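Local coordinates for cupin 2 conserved barrel domain protein (Leptotrichia buccalis, PDB 3RNS) that is of unknown function but folds into two cupin barrels in one chain, an architecture often used to bind small ligands or metal ions, at residues E8-I13 with Y186-K191; M29-Q34 with I39-L44; G68-E73 with K77-G82; Y93-E96 with N100-L103; E133-Q138 with V143-V148. All blocks are in the same frame, centred on the assembly; numbering follows the deposited sequence.

Interaction 1 (E8-I13 with Y186-K191); sequences EVAKPI and YYVDGK
Ala-10 meets Val-188 and Lys-191 at the place where the segment 8-13 swings past the tip of a hairpin. Ahead of it, Val-9 leans on Val-202 of strand 199-203, so the chain arrives already resting on the second barrel. At Ala-10 the backbone takes a left-handed conformation (phi 60°), which turns the CB toward 186-191. That methyl sits in front of Val-188: its CB lies 3.8 Å from Val-188 CB, and both branches are near too, Val-188 CG2 at 3.9 Å and CG1 at 4.0 Å from Ala-10 CB. The methyl is thus centred on the fork of the valine.

The carbonyl of the same residue takes the polar half of the contact, with Lys-191 NZ donating to Ala-10 O over 2.8 Å. The C=O...N angle is 142° and the nitrogen stands slightly off the carbonyl plane. Lys-191 reaches it through a bend at chi3 (88°), and its NZ also lies 3.5 Å from Ala-10 CB. Val-188 and Lys-191 are the first and last residues of a type I' turn, with Asp-189 and Gly-190 at its corners, joining strands 183-188 and 191-196 in a beta hairpin of the cupin barrel; Lys-191 N to Val-188 O closes it at 2.9 Å, and the reciprocal bond is also made. Beyond Ala-10, Lys-11 carries its CB away from the hairpin; its NZ, 5.7 Å from the like charge of Lys-191 NZ, makes a weak salt bridge to Glu-8, doubtful because Glu-8 has two conformers. Pro-12 then touches Glu-199, and the Ile-13 backbone is hydrogen-bonded to Ser-200.

Interaction 2 (M29-Q34 with I39-L44); sequences MRILNQ and ISLFSL. With ACT (acetate ion), chain B.
Ile-31 is the bump of this contact, and the hollow it fills lies between Ile-39 and Leu-41. Its CG1 has rotated into the crowded position between the backbone N and the carbonyl carbon (chi1 60°), and from there it rests 3.8 Å from Ile-39 CG2. The CG2 branch goes the other way, meeting Leu-41 CG at 3.9 Å, with the two side chains at about a right angle. One residue on, Leu-32 lies alongside Ile-39, both pointing the same way, and in the conformer described, one of two, Leu-32 CD2 touches Ile-39 CD1 at 3.7 Å. With only a methyl left, as in an alanine at the bump, the space between Ile-39 and Leu-41 is likely to go unfilled, both wedging branches being lost.

The backbone explains how two neighbouring residues can address one partner. Strands 26-33 and 37-44 form an antiparallel hairpin, and a classic beta bulge interrupts its register: Ile-31 and Leu-32 both face Ile-39, whose O accepts from Ile-31 N at 2.8 Å and from Leu-32 N at 3.2 Å. The second donor lies in the carbonyl plane, on a lone pair. Ile-39 and Leu-32 extend this apolar surface to Val-225 of strand 218-225, which belongs to the second barrel.

On the face bearing Arg-30 and Ser-40 the contact is polar. Ser-40 OG donates to an acetate, probably from the crystallisation liquor, with Ser-40 OG 3.0 Å from the acetate OXT. It also accepts a weak bond from Arg-30 NE at 3.3 Å, doubtful because the arginine has two conformers.

Interaction 3 (G68-E73 with K77-G82); sequences GEIFIE and KTISNG
The hairpin of strands 67-72 and 76-80 lies at the margin of the four-stranded sheet of the first barrel, and this contact pairs Gly-68 with Ile-79 and Ile-70 with Lys-77. Each of these antiparallel pairs is hydrogen-bonded in both directions, N to O and O to N. None of the four bonds is longer than the one from Ile-79 N to Gly-68 O, at 2.9 Å, and the shortest runs from Ile-70 N to Lys-77 O, at 2.7 Å. The strand directions differ by 144°, so the ribbon is clearly twisted.

The sheet has two unlike faces. Ile-70 and Ile-79 turn inward, as expected of a cupin barrel, and Ile-70 CD1 meets Ile-79 CG2 at 3.8 Å as the side chains pass at a slant. Ile-70 also touches Ile-95, Leu-85 and Ile-87, so it is shared between strands of both sheets. Lys-77 begins on this face too, but a bend at chi2 (-79°) lays its aliphatic part across Ile-72, with Lys-77 CE 4.1 Å from Ile-72 CD1 and the side chains roughly perpendicular. Glu-69 and Thr-78 share the other face as a non-hydrogen-bonded pair, beside which Glu-69 CA makes a CA-H...O contact of 3.4 Å with Lys-77 O. There the carboxylate of Glu-69 looks beyond the pair, and its OE2 makes a salt bridge with Lys-76.

Interaction 4 (Y93-E96 with N100-L103); sequences YSIE and NLKL
The strand around Ile-95 and the strand holding Leu-101 and Leu-103 run at 129° to each other, and their short axes come no nearer than 9.6 Å, too far for backbone pairing; no hydrogen bond joins them. What spans the separation is three aliphatic side chains. Ile-95 supplies both of its branches. Its CG2 touches Leu-101 CD2 at 3.8 Å, the two side chains being at about a right angle, and its CD1 meets Leu-103 CD1 at 3.9 Å, tip to tip. The same Leu-103 methyl also lies 4.1 Å from Ile-95 CG2, so it faces both branches of the isoleucine. Leu-101 CG is anti to the backbone N (chi1 -179°), which carries CD2 toward the first strand, where it also reaches the backbone at Glu-96 O, 4.1 Å away.

Strand 93-97 belongs to the four-stranded sheet and strand 101-108 to the six-stranded one, so this is a contact between the two walls of a cupin barrel, made across its interior close to where the chain passes from one sheet to the other. Other strands extend the apolar layer: Ile-95 touches Ile-50 and Tyr-61, and Leu-101 touches Cys-63. Glu-96, by contrast, directs its CB away from 100-103, and its OE2 forms a salt bridge with Arg-98. Next to Leu-101, the ND2 of Asn-100 is hydrogen-bonded to Leu-44 O and Ser-43 OG.

Interaction 5 (E133-Q138 with V143-V148); sequences EVVEYQ and VSKNLV
Lys-145 and Val-143 stand on strand 142-150, an outermost strand of the six-stranded sheet of the second cupin barrel, and receive the loop 133-138 through Val-134, Val-135, Glu-136 and Gln-138. Lys-145 NZ donates to Val-134 O, but the 2.5 Å separation is short for such a bond and its exact length is doubtful. The lysine chain, bent at chi2 and chi4, also touches with its carbons: Lys-145 CD lies 4.0 Å from Val-134 CG1, and Lys-145 CG 3.8 Å from Val-135 CG1, the Val-135 and Lys-145 side chains sliding past each other in opposite directions.

Val-143 is met mainly at its CG2 methyl. With CG2 anti to the carbonyl carbon, the methyl projects to the loop, 3.6 Å from Glu-136 O, while Gln-138 passes over it at about a right angle, NE2 3.8 Å from Val-143 CG2. The other branch reaches Val-135, at 4.1 Å from CG1 to CG1.

A second shell fixes the loop against the barrel. Glu-136 O is hydrogen-bonded to Ser-159 OG and Val-135 O to Lys-219 NZ, while the Tyr-137 ring makes a cation-pi contact with Lys-219. Strand 142-150 is in turn paired with 153-160, where Leu-147 and Val-148 both face Met-155 in a classic beta bulge. Just before the bulge Asn-146 ND2 donates to Val-148 O at 3.1 Å, standing 69° out of the carbonyl plane and so not on a lone pair.

Interactions 2, 3 and 4 belong to the first barrel, interactions 1 and 5 to the second. Two of the former are hairpins held by backbone bonds, 29-34 with 39-44 buried and 68-73 with 77-82 only partly, whereas interaction 4 is purely apolar and crosses between sheets. Interaction 4 touches both others: Leu-101 O and Leu-103 O continue the sheet to Leu-44 and Phe-42, and Glu-96 N pairs with Glu-69 O. Interactions 1 and 5 instead each bring a lysine NZ to a loop carbonyl, the one in interaction 5 at a doubtfully short distance, the first contact largely buried, the second at the surface; along the chain, interaction 1 encloses all the rest.

Interaction 1 (E8-I13 with Y186-K191)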
# COMPACT_ATOMS: atom_id res chain seq x y z
N GLU A 8 10.57 2.29 -10.99
CA GLU A 8 11.94 2.06 -10.55
C GLU A 8 12.00 1.42 -9.15
O GLU A 8 11.25 1.82 -8.26
CB GLU A 8 12.70 3.38 -10.53
CG GLU A 8 13.51 3.64 -11.81
CD GLU A 8 14.40 4.86 -11.67
OE1 GLU A 8 15.64 4.75 -11.85
OE2 GLU A 8 13.83 5.93 -11.34
N VAL A 9 12.88 0.43 -8.97
CA VAL A 9 13.13 -0.21 -7.70
C VAL A 9 14.19 0.51 -6.86
O VAL A 9 14.96 1.31 -7.37
CB VAL A 9 13.47 -1.70 -7.91
CG1 VAL A 9 12.39 -2.30 -8.79
CG2 VAL A 9 14.91 -1.92 -8.53
N ALA A 10 14.17 0.24 -5.55
CA ALA A 10 15.20 0.66 -4.62
C ALA A 10 15.34 2.18 -4.62
O ALA A 10 16.46 2.70 -4.53
CB ALA A 10 16.55 -0.02 -4.95
N LYS A 11 14.20 2.87 -4.70
CA LYS A 11 14.15 4.32 -4.81
C LYS A 11 12.85 4.84 -4.16
O LYS A 11 11.78 4.28 -4.39
CB LYS A 11 14.17 4.68 -6.30
CG LYS A 11 13.80 6.11 -6.65
CD LYS A 11 13.90 6.40 -8.16
CE LYS A 11 15.32 6.82 -8.59
NZ LYS A 11 16.34 5.69 -8.75
N PRO A 12 12.94 5.91 -3.34
CA PRO A 12 11.71 6.48 -2.74
C PRO A 12 10.90 7.20 -3.81
O PRO A 12 11.48 7.88 -4.61
CB PRO A 12 12.23 7.47 -1.72
CG PRO A 12 13.56 7.85 -2.21
CD PRO A 12 14.14 6.60 -2.85
N ILE A 13 9.59 6.97 -3.82
CA ILE A 13 8.66 7.56 -4.75
C ILE A 13 7.47 8.07 -3.98
O ILE A 13 6.91 7.35 -3.15
CB ILE A 13 8.12 6.50 -5.79
CG1 ILE A 13 9.30 5.88 -6.57
CG2 ILE A 13 7.11 7.19 -6.79
CD1 ILE A 13 9.03 4.47 -7.12
N TYR A 186 16.08 2.36 4.33
CA TYR A 186 16.08 1.04 3.69
C TYR A 186 17.37 0.78 2.96
O TYR A 186 18.11 1.70 2.64
CB TYR A 186 14.92 0.91 2.72
CG TYR A 186 13.59 0.86 3.39
CD1 TYR A 186 12.94 -0.35 3.59
CD2 TYR A 186 12.97 2.02 3.83
CE1 TYR A 186 11.70 -0.38 4.20
CE2 TYR A 186 11.76 1.98 4.48
CZ TYR A 186 11.12 0.80 4.64
OH TYR A 186 9.89 0.76 5.27
N TYR A 187 17.70 -0.50 2.80
CA TYR A 187 18.84 -0.90 2.03
C TYR A 187 18.40 -1.96 1.05
O TYR A 187 17.61 -2.88 1.39
CB TYR A 187 19.95 -1.48 2.90
CG TYR A 187 20.51 -0.59 3.99
CD1 TYR A 187 21.74 0.07 3.85
CD2 TYR A 187 19.84 -0.44 5.19
CE1 TYR A 187 22.24 0.85 4.89
CE2 TYR A 187 20.32 0.32 6.20
CZ TYR A 187 21.52 0.97 6.06
OH TYR A 187 21.94 1.75 7.15
N VAL A 188 18.90 -1.85 -0.18
CA VAL A 188 18.72 -2.91 -1.17
C VAL A 188 20.10 -3.24 -1.71
O VAL A 188 20.76 -2.37 -2.24
CB VAL A 188 17.76 -2.49 -2.33
CG1 VAL A 188 17.82 -3.53 -3.50
CG2 VAL A 188 16.33 -2.37 -1.80
N ASP A 189 20.50 -4.49 -1.52
CA ASP A 189 21.82 -4.98 -1.94
C ASP A 189 22.91 -4.00 -1.44
O ASP A 189 23.72 -3.50 -2.22
CB ASP A 189 21.81 -5.11 -3.45
CG ASP A 189 22.89 -6.03 -3.97
OD1 ASP A 189 23.58 -6.72 -3.17
OD2 ASP A 189 23.04 -6.07 -5.22
N GLY A 190 22.86 -3.68 -0.15
CA GLY A 190 23.80 -2.73 0.45
C GLY A 190 23.59 -1.25 0.19
O GLY A 190 24.15 -0.43 0.91
N LYS A 191 22.78 -0.87 -0.79
CA LYS A 191 22.54 0.54 -1.05
C LYS A 191 21.43 1.19 -0.20
O LYS A 191 20.31 0.75 -0.27
CB LYS A 191 22.17 0.73 -2.47
CG LYS A 191 22.01 2.16 -2.80
CD LYS A 191 21.27 2.26 -4.06
CE LYS A 191 19.79 2.26 -3.84
NZ LYS A 191 19.17 2.28 -5.17

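Interaction 2 (M29-Q34 with I39-L44)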
# COMPACT_ATOMS: atom_id res chain seq x y z
N MSE A 29 -2.86 3.35 -12.96
CA MSE A 29 -1.53 2.88 -13.30
C MSE A 29 -1.27 1.56 -12.58
O MSE A 29 -1.42 1.47 -11.33
CB MSE A 29 -0.61 3.95 -12.70
CG MSE A 29 0.83 3.84 -12.91
SE MSE A 29 1.53 5.45 -11.97
CE MSE A 29 3.07 5.06 -12.79
N ARG A 30 -0.86 0.56 -13.32
CA ARG A 30 -0.44 -0.66 -12.69
C ARG A 30 1.01 -0.48 -12.24
O ARG A 30 1.86 0.01 -13.00
CB ARG A 30 -0.58 -1.84 -13.64
CG ARG A 30 -0.23 -3.14 -12.94
CD ARG A 30 -1.08 -4.26 -13.36
NE ARG A 30 -2.51 -4.11 -13.04
CZ ARG A 30 -3.40 -5.10 -13.18
NH1 ARG A 30 -3.00 -6.28 -13.57
NH2 ARG A 30 -4.68 -4.93 -12.89
N ILE A 31 1.32 -0.82 -11.02
CA ILE A 31 2.72 -0.67 -10.64
C ILE A 31 3.47 -2.03 -10.44
O ILE A 31 4.64 -2.09 -10.70
CB ILE A 31 2.91 0.27 -9.46
CG1 ILE A 31 2.19 -0.20 -8.26
CG2 ILE A 31 2.43 1.76 -9.73
CD1 ILE A 31 2.64 0.63 -7.02
N LEU A 32 2.79 -3.08 -9.95
CA LEU A 32 3.35 -4.43 -9.87
C LEU A 32 2.31 -5.37 -10.44
O LEU A 32 1.14 -5.23 -10.15
CB LEU A 32 3.64 -4.85 -8.41
CG LEU A 32 4.94 -4.40 -7.73
CD1 LEU A 32 5.00 -2.89 -7.57
CD2 LEU A 32 5.08 -5.11 -6.35
N ASN A 33 2.75 -6.35 -11.22
CA ASN A 33 1.83 -7.26 -11.86
C ASN A 33 2.42 -8.67 -11.85
O ASN A 33 3.52 -8.87 -12.34
CB ASN A 33 1.57 -6.79 -13.30
CG ASN A 33 0.27 -7.33 -13.90
OD1 ASN A 33 -0.60 -7.85 -13.21
ND2 ASN A 33 0.13 -7.16 -15.22
N GLN A 34 1.69 -9.63 -11.29
CA GLN A 34 2.09 -11.03 -11.29
C GLN A 34 0.92 -11.87 -11.81
O GLN A 34 -0.20 -11.36 -11.97
CB GLN A 34 2.47 -11.43 -9.88
CG GLN A 34 3.70 -10.73 -9.33
CD GLN A 34 5.01 -11.23 -9.94
OE1 GLN A 34 5.02 -12.16 -10.74
NE2 GLN A 34 6.11 -10.58 -9.58
N ILE A 39 -0.68 -4.78 -7.97
CA ILE A 39 -0.85 -3.56 -7.23
C ILE A 39 -1.04 -2.46 -8.28
O ILE A 39 -0.21 -2.37 -9.20
CB ILE A 39 0.39 -3.16 -6.39
CG1 ILE A 39 0.79 -4.22 -5.36
CG2 ILE A 39 0.09 -1.88 -5.63
CD1 ILE A 39 2.11 -3.84 -4.52
N SER A 40 -2.10 -1.66 -8.13
CA SER A 40 -2.36 -0.53 -8.99
C SER A 40 -2.61 0.70 -8.15
O SER A 40 -2.99 0.56 -6.98
CB SER A 40 -3.58 -0.80 -9.88
OG SER A 40 -3.21 -1.73 -10.86
N LEU A 41 -2.39 1.87 -8.76
CA LEU A 41 -2.78 3.15 -8.22
C LEU A 41 -3.93 3.79 -9.02
O LEU A 41 -4.02 3.66 -10.25
CB LEU A 41 -1.58 4.10 -8.22
CG LEU A 41 -0.28 3.65 -7.59
CD1 LEU A 41 0.64 4.77 -7.83
CD2 LEU A 41 -0.45 3.40 -6.04
N PHE A 42 -4.82 4.47 -8.29
CA PHE A 42 -5.93 5.23 -8.83
C PHE A 42 -5.94 6.64 -8.30
O PHE A 42 -5.67 6.86 -7.10
CB PHE A 42 -7.25 4.58 -8.43
CG PHE A 42 -7.57 3.34 -9.20
CD1 PHE A 42 -7.04 2.13 -8.83
CD2 PHE A 42 -8.38 3.39 -10.31
CE1 PHE A 42 -7.33 0.99 -9.56
CE2 PHE A 42 -8.70 2.24 -11.04
CZ PHE A 42 -8.17 1.05 -10.65
N SER A 43 -6.24 7.61 -9.17
CA SER A 43 -6.61 8.96 -8.74
C SER A 43 -7.93 9.33 -9.37
O SER A 43 -8.06 9.28 -10.60
CB SER A 43 -5.53 9.97 -9.13
OG SER A 43 -5.88 11.29 -8.79
N LEU A 44 -8.93 9.61 -8.54
CA LEU A 44 -10.27 9.95 -8.99
C LEU A 44 -10.54 11.42 -8.71
O LEU A 44 -10.38 11.86 -7.59
CB LEU A 44 -11.32 9.15 -8.22
CG LEU A 44 -11.52 7.68 -8.50
CD1 LEU A 44 -10.29 6.90 -8.05
CD2 LEU A 44 -12.80 7.21 -7.75
C ACT B . -5.78 -1.61 -13.31
O ACT B . -6.48 -1.52 -14.37
OXT ACT B . -4.67 -1.05 -13.36
CH3 ACT B . -6.28 -2.31 -12.08

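Interaction 3 (G68-E73 with K77-G82)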
# COMPACT_ATOMS: atom_id res chain seq x y z
N GLY A 68 -13.66 9.57 0.21
CA GLY A 68 -14.71 9.04 -0.63
C GLY A 68 -15.66 8.10 0.06
O GLY A 68 -15.63 7.96 1.28
N GLU A 69 -16.51 7.46 -0.75
CA GLU A 69 -17.56 6.58 -0.27
C GLU A 69 -17.54 5.29 -1.10
O GLU A 69 -17.40 5.34 -2.33
CB GLU A 69 -18.91 7.28 -0.37
CG GLU A 69 -18.91 8.63 0.36
CD GLU A 69 -20.30 9.27 0.54
OE1 GLU A 69 -21.08 9.35 -0.44
OE2 GLU A 69 -20.61 9.71 1.67
N ILE A 70 -17.65 4.14 -0.43
CA ILE A 70 -17.68 2.86 -1.10
C ILE A 70 -19.05 2.29 -0.85
O ILE A 70 -19.50 2.30 0.28
CB ILE A 70 -16.63 1.87 -0.56
CG1 ILE A 70 -15.34 2.58 -0.11
CG2 ILE A 70 -16.29 0.83 -1.63
CD1 ILE A 70 -14.34 2.86 -1.22
N PHE A 71 -19.72 1.83 -1.89
CA PHE A 71 -21.01 1.20 -1.71
C PHE A 71 -20.82 -0.22 -2.13
O PHE A 71 -20.57 -0.48 -3.30
CB PHE A 71 -22.08 1.86 -2.57
CG PHE A 71 -22.19 3.34 -2.35
CD1 PHE A 71 -23.15 3.86 -1.48
CD2 PHE A 71 -21.35 4.23 -3.03
CE1 PHE A 71 -23.26 5.24 -1.30
CE2 PHE A 71 -21.44 5.60 -2.85
CZ PHE A 71 -22.40 6.11 -1.98
N ILE A 72 -20.88 -1.14 -1.17
CA ILE A 72 -20.70 -2.57 -1.43
C ILE A 72 -22.07 -3.18 -1.32
O ILE A 72 -22.73 -3.02 -0.28
CB ILE A 72 -19.77 -3.25 -0.38
CG1 ILE A 72 -18.65 -2.31 0.07
CG2 ILE A 72 -19.21 -4.55 -0.94
CD1 ILE A 72 -17.46 -3.00 0.73
N GLU A 73 -22.49 -3.88 -2.38
CA GLU A 73 -23.84 -4.42 -2.47
C GLU A 73 -24.77 -3.54 -1.62
O GLU A 73 -25.43 -4.02 -0.68
CB GLU A 73 -23.92 -5.89 -1.98
CG GLU A 73 -23.04 -6.95 -2.71
CD GLU A 73 -23.58 -7.42 -4.07
OE1 GLU A 73 -24.75 -7.86 -4.14
OE2 GLU A 73 -22.80 -7.39 -5.05
N LYS A 77 -19.79 2.68 3.07
CA LYS A 77 -18.62 2.81 3.92
C LYS A 77 -17.93 4.10 3.50
O LYS A 77 -17.83 4.40 2.30
CB LYS A 77 -17.62 1.67 3.74
CG LYS A 77 -18.21 0.28 3.46
CD LYS A 77 -18.75 -0.42 4.70
CE LYS A 77 -18.98 -1.90 4.42
NZ LYS A 77 -19.77 -2.55 5.50
N THR A 78 -17.43 4.85 4.47
CA THR A 78 -16.65 6.05 4.21
C THR A 78 -15.16 5.67 4.23
O THR A 78 -14.74 4.83 5.01
CB THR A 78 -17.00 7.13 5.24
OG1 THR A 78 -18.31 7.64 4.95
CG2 THR A 78 -16.01 8.27 5.20
N ILE A 79 -14.37 6.27 3.34
CA ILE A 79 -12.93 6.02 3.29
C ILE A 79 -12.23 7.36 3.22
O ILE A 79 -12.66 8.27 2.53
CB ILE A 79 -12.50 5.02 2.14
CG1 ILE A 79 -11.05 4.55 2.35
CG2 ILE A 79 -12.60 5.63 0.73
CD1 ILE A 79 -10.61 3.33 1.44
N SER A 80 -11.14 7.47 3.97
CA SER A 80 -10.37 8.69 4.06
C SER A 80 -8.88 8.41 4.04
O SER A 80 -8.43 7.24 4.20
CB SER A 80 -10.75 9.44 5.35
OG SER A 80 -10.11 10.70 5.39
N ASN A 81 -8.10 9.46 3.84
CA ASN A 81 -6.64 9.34 3.88
C ASN A 81 -6.12 8.56 5.09
O ASN A 81 -6.49 8.86 6.18
CB ASN A 81 -6.03 10.75 3.92
CG ASN A 81 -4.55 10.77 3.55
OD1 ASN A 81 -3.97 11.83 3.50
ND2 ASN A 81 -3.95 9.62 3.28
N GLY A 82 -5.24 7.58 4.89
CA GLY A 82 -4.76 6.69 5.96
C GLY A 82 -5.55 5.41 6.18
O GLY A 82 -5.15 4.53 6.96

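Interaction 4 (Y93-E96 with N100-L103)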
# COMPACT_ATOMS: atom_id res chain seq x y z
N TYR A 93 -19.36 -3.51 -6.24
CA TYR A 93 -19.15 -2.28 -5.50
C TYR A 93 -18.90 -1.11 -6.44
O TYR A 93 -18.66 -1.26 -7.62
CB TYR A 93 -18.01 -2.44 -4.47
CG TYR A 93 -16.62 -2.69 -5.04
CD1 TYR A 93 -16.19 -3.98 -5.33
CD2 TYR A 93 -15.73 -1.64 -5.26
CE1 TYR A 93 -14.93 -4.21 -5.85
CE2 TYR A 93 -14.46 -1.86 -5.76
CZ TYR A 93 -14.06 -3.15 -6.04
OH TYR A 93 -12.81 -3.39 -6.56
N SER A 94 -19.02 0.08 -5.88
CA SER A 94 -18.62 1.28 -6.55
C SER A 94 -17.81 2.08 -5.54
O SER A 94 -18.00 1.91 -4.33
CB SER A 94 -19.84 2.07 -7.05
OG SER A 94 -20.71 2.39 -5.98
N ILE A 95 -16.92 2.93 -6.06
CA ILE A 95 -16.14 3.90 -5.25
C ILE A 95 -16.32 5.31 -5.80
O ILE A 95 -16.01 5.56 -6.98
CB ILE A 95 -14.65 3.59 -5.25
CG1 ILE A 95 -14.41 2.13 -4.81
CG2 ILE A 95 -13.89 4.54 -4.33
CD1 ILE A 95 -12.90 1.76 -4.70
N GLU A 96 -16.85 6.22 -4.97
CA GLU A 96 -17.10 7.60 -5.34
C GLU A 96 -16.13 8.52 -4.64
O GLU A 96 -15.90 8.43 -3.43
CB GLU A 96 -18.54 8.02 -5.01
CG GLU A 96 -19.60 7.23 -5.73
CD GLU A 96 -21.06 7.77 -5.53
OE1 GLU A 96 -22.01 7.22 -6.14
OE2 GLU A 96 -21.25 8.74 -4.76
N ASN A 100 -10.46 14.85 -4.33
CA ASN A 100 -9.49 14.07 -5.13
C ASN A 100 -9.01 12.83 -4.36
O ASN A 100 -8.14 12.93 -3.51
CB ASN A 100 -8.32 14.95 -5.52
CG ASN A 100 -7.31 14.25 -6.48
OD1 ASN A 100 -6.21 14.77 -6.63
ND2 ASN A 100 -7.68 13.10 -7.12
N LEU A 101 -9.63 11.69 -4.64
CA LEU A 101 -9.41 10.46 -3.91
C LEU A 101 -8.32 9.66 -4.60
O LEU A 101 -8.38 9.45 -5.80
CB LEU A 101 -10.69 9.66 -3.90
CG LEU A 101 -10.60 8.35 -3.15
CD1 LEU A 101 -10.28 8.57 -1.63
CD2 LEU A 101 -11.88 7.58 -3.40
N LYS A 102 -7.30 9.27 -3.84
CA LYS A 102 -6.23 8.47 -4.40
C LYS A 102 -6.12 7.18 -3.61
O LYS A 102 -6.18 7.17 -2.37
CB LYS A 102 -4.91 9.24 -4.40
CG LYS A 102 -4.97 10.52 -5.29
CD LYS A 102 -3.66 11.20 -5.36
CE LYS A 102 -3.74 12.52 -6.17
NZ LYS A 102 -2.38 13.13 -6.20
N LEU A 103 -5.91 6.09 -4.33
CA LEU A 103 -6.00 4.76 -3.72
C LEU A 103 -4.91 3.90 -4.26
O LEU A 103 -4.59 3.96 -5.48
CB LEU A 103 -7.33 4.13 -4.09
CG LEU A 103 -8.65 4.76 -3.65
CD1 LEU A 103 -9.79 4.06 -4.31
CD2 LEU A 103 -8.79 4.74 -2.11

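Interaction 5 (E133-Q138 with V143-V148)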
# COMPACT_ATOMS: atom_id res chain seq x y z
N GLU A 133 -2.78 3.47 13.04
CA GLU A 133 -3.24 3.33 14.42
C GLU A 133 -3.41 1.87 14.86
O GLU A 133 -3.60 1.59 16.02
CB GLU A 133 -4.51 4.13 14.64
CG GLU A 133 -4.33 5.30 15.64
CD GLU A 133 -3.68 6.58 15.06
OE1 GLU A 133 -3.22 7.41 15.90
OE2 GLU A 133 -3.63 6.78 13.80
N VAL A 134 -3.28 0.93 13.95
CA VAL A 134 -3.47 -0.48 14.31
C VAL A 134 -2.25 -1.10 15.01
O VAL A 134 -2.36 -2.10 15.71
CB VAL A 134 -3.90 -1.25 13.01
CG1 VAL A 134 -3.08 -2.48 12.77
CG2 VAL A 134 -5.37 -1.51 13.07
N VAL A 135 -1.08 -0.51 14.80
CA VAL A 135 0.10 -0.89 15.54
C VAL A 135 0.60 0.29 16.35
O VAL A 135 0.76 1.39 15.83
CB VAL A 135 1.30 -1.36 14.63
CG1 VAL A 135 1.19 -2.84 14.34
CG2 VAL A 135 1.45 -0.47 13.34
N GLU A 136 0.95 0.02 17.58
CA GLU A 136 1.52 1.00 18.44
C GLU A 136 3.05 0.98 18.37
O GLU A 136 3.66 -0.07 18.16
CB GLU A 136 1.05 0.66 19.87
CG GLU A 136 1.06 1.83 20.77
CD GLU A 136 0.26 1.58 22.05
OE1 GLU A 136 0.55 0.59 22.75
OE2 GLU A 136 -0.65 2.41 22.30
N TYR A 137 3.69 2.11 18.59
CA TYR A 137 5.09 2.10 19.00
C TYR A 137 5.31 1.46 20.40
O TYR A 137 4.53 1.69 21.36
CB TYR A 137 5.68 3.51 18.98
CG TYR A 137 5.78 4.14 17.61
CD1 TYR A 137 6.55 3.55 16.61
CD2 TYR A 137 5.16 5.33 17.33
CE1 TYR A 137 6.61 4.09 15.37
CE2 TYR A 137 5.26 5.92 16.08
CZ TYR A 137 6.00 5.29 15.12
OH TYR A 137 6.09 5.82 13.88
N GLN A 138 6.37 0.66 20.52
CA GLN A 138 6.84 0.15 21.79
C GLN A 138 8.35 0.31 21.86
O GLN A 138 9.08 0.00 20.92
CB GLN A 138 6.43 -1.31 21.98
CG GLN A 138 4.87 -1.50 21.99
CD GLN A 138 4.39 -2.94 22.21
OE1 GLN A 138 5.05 -3.73 22.87
NE2 GLN A 138 3.23 -3.27 21.65
N VAL A 143 6.96 -4.04 16.24
CA VAL A 143 5.65 -4.67 16.42
C VAL A 143 5.12 -4.91 15.05
O VAL A 143 5.06 -3.98 14.24
CB VAL A 143 4.64 -3.77 17.16
CG1 VAL A 143 3.31 -4.54 17.35
CG2 VAL A 143 5.26 -3.30 18.49
N SER A 144 4.76 -6.15 14.75
CA SER A 144 4.30 -6.51 13.40
C SER A 144 2.91 -7.16 13.49
O SER A 144 2.67 -7.98 14.35
CB SER A 144 5.35 -7.43 12.73
OG SER A 144 4.86 -8.27 11.68
N LYS A 145 1.98 -6.75 12.62
CA LYS A 145 0.64 -7.32 12.57
C LYS A 145 0.36 -7.67 11.12
O LYS A 145 0.33 -6.77 10.23
CB LYS A 145 -0.42 -6.32 12.97
CG LYS A 145 -0.66 -6.11 14.40
CD LYS A 145 -2.17 -5.86 14.68
CE LYS A 145 -2.37 -5.49 16.16
NZ LYS A 145 -3.32 -4.35 16.31
N ASN A 146 0.21 -8.95 10.87
CA ASN A 146 -0.11 -9.44 9.56
C ASN A 146 -1.56 -9.17 9.23
O ASN A 146 -2.43 -9.47 10.01
CB ASN A 146 0.09 -10.94 9.47
CG ASN A 146 -0.20 -11.43 8.11
OD1 ASN A 146 -1.11 -12.22 7.92
ND2 ASN A 146 0.52 -10.90 7.12
N LEU A 147 -1.82 -8.60 8.05
CA LEU A 147 -3.18 -8.29 7.61
C LEU A 147 -3.71 -9.39 6.70
O LEU A 147 -4.82 -9.85 6.90
CB LEU A 147 -3.22 -6.96 6.87
CG LEU A 147 -2.78 -5.76 7.72
CD1 LEU A 147 -2.75 -4.51 6.86
CD2 LEU A 147 -3.73 -5.62 8.87
N VAL A 148 -2.90 -9.81 5.73
CA VAL A 148 -3.25 -10.89 4.79
C VAL A 148 -2.07 -11.81 4.63
O VAL A 148 -0.96 -11.33 4.45
CB VAL A 148 -3.53 -10.28 3.37
CG1 VAL A 148 -3.82 -11.36 2.38
CG2 VAL A 148 -4.65 -9.23 3.41